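Long-range contact in beta-glucosidase (Chaetomella raphigera, PDB 6JXG), which probably hydrolyses terminal, non-reducing beta-D-glucosyl residues, releasing beta-D-glucose in cellulose breakdown, as a secreted family 3 glycoside hydrolase: residues A[142-154]-A[290-302]. Sequence-based numbering, arbitrary orientation.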
# COMPACT_ATOMS: atom_id res chain seq x y z
N ILE A 142 4.28 0.93 9.66
CA ILE A 142 5.64 1.01 10.14
C ILE A 142 5.66 0.95 11.66
O ILE A 142 6.49 0.26 12.25
CB ILE A 142 6.30 2.25 9.65
CG1 ILE A 142 6.58 2.04 8.17
CG2 ILE A 142 7.61 2.57 10.39
CD1 ILE A 142 6.86 3.32 7.47
N THR A 143 4.77 1.68 12.30
CA THR A 143 4.78 1.70 13.79
C THR A 143 4.46 0.28 14.29
O THR A 143 5.05 -0.18 15.28
CB THR A 143 3.81 2.73 14.34
OG1 THR A 143 4.17 4.02 13.83
CG2 THR A 143 3.90 2.70 15.83
N GLY A 144 3.53 -0.40 13.66
CA GLY A 144 3.24 -1.77 13.98
C GLY A 144 4.43 -2.68 13.82
O GLY A 144 4.78 -3.48 14.71
N MET A 145 5.01 -2.66 12.64
CA MET A 145 6.13 -3.53 12.33
C MET A 145 7.29 -3.35 13.31
O MET A 145 7.83 -4.33 13.87
CB MET A 145 6.62 -3.21 10.92
CG MET A 145 5.72 -3.72 9.81
SD MET A 145 6.20 -3.16 8.15
CE MET A 145 7.63 -4.17 7.79
N GLN A 146 7.65 -2.10 13.51
CA GLN A 146 8.79 -1.77 14.36
C GLN A 146 8.47 -1.93 15.86
O GLN A 146 9.36 -2.32 16.64
CB GLN A 146 9.36 -0.40 14.00
CG GLN A 146 9.79 -0.37 12.53
CD GLN A 146 10.70 0.73 12.12
OE1 GLN A 146 11.30 0.67 11.03
NE2 GLN A 146 10.78 1.78 12.90
N ASP A 147 7.22 -1.76 16.25
CA ASP A 147 6.83 -2.13 17.61
C ASP A 147 7.07 -3.65 17.84
O ASP A 147 7.41 -4.00 18.95
CB ASP A 147 5.35 -1.79 17.91
CG ASP A 147 5.09 -0.33 18.16
OD1 ASP A 147 6.03 0.48 18.29
OD2 ASP A 147 3.87 0.00 18.27
N ALA A 148 6.91 -4.51 16.82
CA ALA A 148 7.20 -5.94 16.90
C ALA A 148 8.64 -6.26 16.90
O ALA A 148 8.99 -7.40 17.08
CB ALA A 148 6.52 -6.71 15.74
N GLY A 149 9.49 -5.30 16.54
CA GLY A 149 10.92 -5.45 16.65
C GLY A 149 11.68 -5.64 15.33
O GLY A 149 12.93 -5.81 15.36
N VAL A 150 10.98 -5.58 14.17
CA VAL A 150 11.67 -5.69 12.88
C VAL A 150 11.91 -4.24 12.39
O VAL A 150 11.22 -3.28 12.80
CB VAL A 150 10.85 -6.49 11.80
CG1 VAL A 150 9.70 -5.66 11.26
CG2 VAL A 150 11.72 -6.88 10.64
N GLN A 151 12.95 -4.06 11.57
CA GLN A 151 13.17 -2.78 10.86
C GLN A 151 12.26 -2.77 9.61
O GLN A 151 12.26 -3.73 8.83
CB GLN A 151 14.62 -2.67 10.39
CG GLN A 151 15.62 -2.68 11.54
CD GLN A 151 17.09 -2.63 11.10
OE1 GLN A 151 17.93 -3.53 11.47
NE2 GLN A 151 17.42 -1.63 10.33
N ALA A 152 11.45 -1.75 9.44
CA ALA A 152 10.68 -1.61 8.23
C ALA A 152 11.52 -0.86 7.19
O ALA A 152 12.58 -0.28 7.49
CB ALA A 152 9.38 -0.82 8.52
N CYS A 153 11.08 -0.94 5.94
CA CYS A 153 11.76 -0.41 4.80
C CYS A 153 10.69 0.19 3.88
O CYS A 153 10.05 -0.51 3.06
CB CYS A 153 12.52 -1.51 4.03
SG CYS A 153 13.50 -0.80 2.62
N ALA A 154 10.55 1.50 3.93
CA ALA A 154 9.71 2.20 3.01
C ALA A 154 10.29 2.21 1.59
O ALA A 154 11.41 2.73 1.34
CB ALA A 154 9.47 3.63 3.48
N ALA A 290 22.82 2.32 13.47
CA ALA A 290 21.86 3.10 14.23
C ALA A 290 20.45 2.45 14.14
O ALA A 290 19.73 2.37 15.13
CB ALA A 290 21.81 4.53 13.74
N SER A 291 20.04 2.09 12.95
CA SER A 291 18.73 1.49 12.73
C SER A 291 18.57 0.14 13.45
O SER A 291 17.53 -0.17 14.05
CB SER A 291 18.53 1.33 11.22
OG SER A 291 18.21 2.63 10.64
N TRP A 292 19.64 -0.64 13.41
CA TRP A 292 19.76 -1.90 14.18
C TRP A 292 19.54 -1.71 15.68
O TRP A 292 18.68 -2.39 16.30
CB TRP A 292 21.14 -2.52 13.88
CG TRP A 292 21.41 -3.89 14.44
CD1 TRP A 292 20.73 -5.02 14.13
CD2 TRP A 292 22.47 -4.29 15.32
NE1 TRP A 292 21.28 -6.09 14.78
CE2 TRP A 292 22.36 -5.67 15.49
CE3 TRP A 292 23.56 -3.62 15.89
CZ2 TRP A 292 23.20 -6.38 16.26
CZ3 TRP A 292 24.41 -4.35 16.68
CH2 TRP A 292 24.21 -5.72 16.85
N TYR A 293 20.29 -0.76 16.23
CA TYR A 293 20.15 -0.42 17.65
C TYR A 293 18.82 0.25 17.93
O TYR A 293 18.23 -0.02 18.97
CB TYR A 293 21.24 0.53 18.09
CG TYR A 293 22.60 -0.08 18.23
CD1 TYR A 293 22.82 -1.08 19.16
CD2 TYR A 293 23.68 0.34 17.47
CE1 TYR A 293 24.03 -1.66 19.32
CE2 TYR A 293 24.95 -0.24 17.65
CZ TYR A 293 25.08 -1.25 18.60
OH TYR A 293 26.28 -1.92 18.81
N PHE A 294 18.35 1.11 17.01
CA PHE A 294 17.09 1.85 17.21
C PHE A 294 15.89 0.95 17.48
O PHE A 294 15.15 1.20 18.41
CB PHE A 294 16.78 2.79 16.02
CG PHE A 294 15.54 3.61 16.23
CD1 PHE A 294 14.30 3.14 15.81
CD2 PHE A 294 15.61 4.78 16.92
CE1 PHE A 294 13.13 3.85 16.05
CE2 PHE A 294 14.46 5.55 17.11
CZ PHE A 294 13.19 5.05 16.67
N VAL A 295 15.72 -0.10 16.71
CA VAL A 295 14.67 -1.07 16.99
C VAL A 295 15.05 -2.19 17.99
O VAL A 295 14.23 -3.05 18.21
CB VAL A 295 14.04 -1.68 15.71
CG1 VAL A 295 13.77 -0.58 14.69
CG2 VAL A 295 14.87 -2.73 15.09
N GLY A 296 16.27 -2.14 18.56
CA GLY A 296 16.71 -3.05 19.64
C GLY A 296 17.11 -4.44 19.19
O GLY A 296 17.00 -5.40 19.98
N GLN A 297 17.61 -4.60 17.99
CA GLN A 297 17.93 -5.92 17.51
C GLN A 297 19.30 -6.49 18.01
O GLN A 297 19.69 -7.64 17.69
CB GLN A 297 17.90 -6.00 15.99
CG GLN A 297 16.50 -5.78 15.44
CD GLN A 297 16.42 -5.89 13.96
OE1 GLN A 297 17.41 -5.91 13.25
NE2 GLN A 297 15.21 -5.94 13.49
N ASP A 298 20.04 -5.66 18.73
CA ASP A 298 21.38 -6.00 19.15
C ASP A 298 21.38 -6.91 20.35
O ASP A 298 22.46 -7.46 20.65
CB ASP A 298 22.16 -4.72 19.52
CG ASP A 298 21.51 -3.94 20.55
OD1 ASP A 298 22.17 -3.63 21.58
OD2 ASP A 298 20.33 -3.59 20.39
N GLN A 299 20.24 -7.04 21.04
CA GLN A 299 20.10 -7.97 22.17
C GLN A 299 18.97 -8.93 21.89
O GLN A 299 17.83 -8.48 21.72
CB GLN A 299 19.73 -7.28 23.51
CG GLN A 299 20.06 -5.79 23.75
CD GLN A 299 18.86 -4.81 23.56
OE1 GLN A 299 17.90 -5.07 22.82
NE2 GLN A 299 18.95 -3.65 24.22
N GLY A 300 19.27 -10.22 21.86
CA GLY A 300 18.25 -11.25 22.02
C GLY A 300 17.36 -11.43 20.79
O GLY A 300 16.23 -11.91 20.91
N TYR A 301 17.88 -11.10 19.62
CA TYR A 301 17.13 -11.38 18.38
C TYR A 301 17.23 -12.83 17.94
O TYR A 301 18.34 -13.43 17.96
CB TYR A 301 17.64 -10.47 17.26
CG TYR A 301 16.56 -10.01 16.32
CD1 TYR A 301 16.54 -10.43 15.02
CD2 TYR A 301 15.59 -9.13 16.74
CE1 TYR A 301 15.57 -10.01 14.14
CE2 TYR A 301 14.57 -8.74 15.88
CZ TYR A 301 14.61 -9.15 14.56
OH TYR A 301 13.66 -8.78 13.68
N PRO A 302 16.13 -13.40 17.44
CA PRO A 302 16.26 -14.76 16.85
C PRO A 302 17.22 -14.91 15.65
O PRO A 302 17.52 -13.93 14.96
CB PRO A 302 14.84 -15.10 16.44
CG PRO A 302 13.99 -14.28 17.38
CD PRO A 302 14.73 -12.97 17.55
O HOH W 1 14.11 -5.93 17.87
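Gln297 reaches from the loop after helix 278-294 to Gly149, in the alpha-to-beta turn of the TIM-barrel-like N-terminal domain that joins helix 131-147 to strand 151-157. Both helices end in Schellman motifs, with Gly149 and Gly296 at positive phi. From CB, which points toward the turn, the Gln297 chain runs extended (chi2 -178°). Its CG lies 3.6 Å from Gly149 O and also rests against one face of the Tyr301 ring, offset toward the rim. The Gln297 amide lies beside that of Gln151, the two planes 61° apart. At the tip, NE2 donates to Gly149 O over 3.0 Å, nearly straight at 177°, in the carbonyl plane and on a lone pair; it also bonds Asn104 O, beside strand 105-106. A leucine in place of Gln297 would probably leave Gly149 O without this donor and loosen the tie between the two loops. Beside this bond, Val295 CG2 packs 3.6 Å from Gln151 CG, the side chains crossing at about a right angle. Tyr301 lays CE2 3.4 Å from Gly149 O while its OH bonds Ile103 O. One water donates to both Gly149 O, at 2.8 Å, and Val295 O, at 2.9 Å.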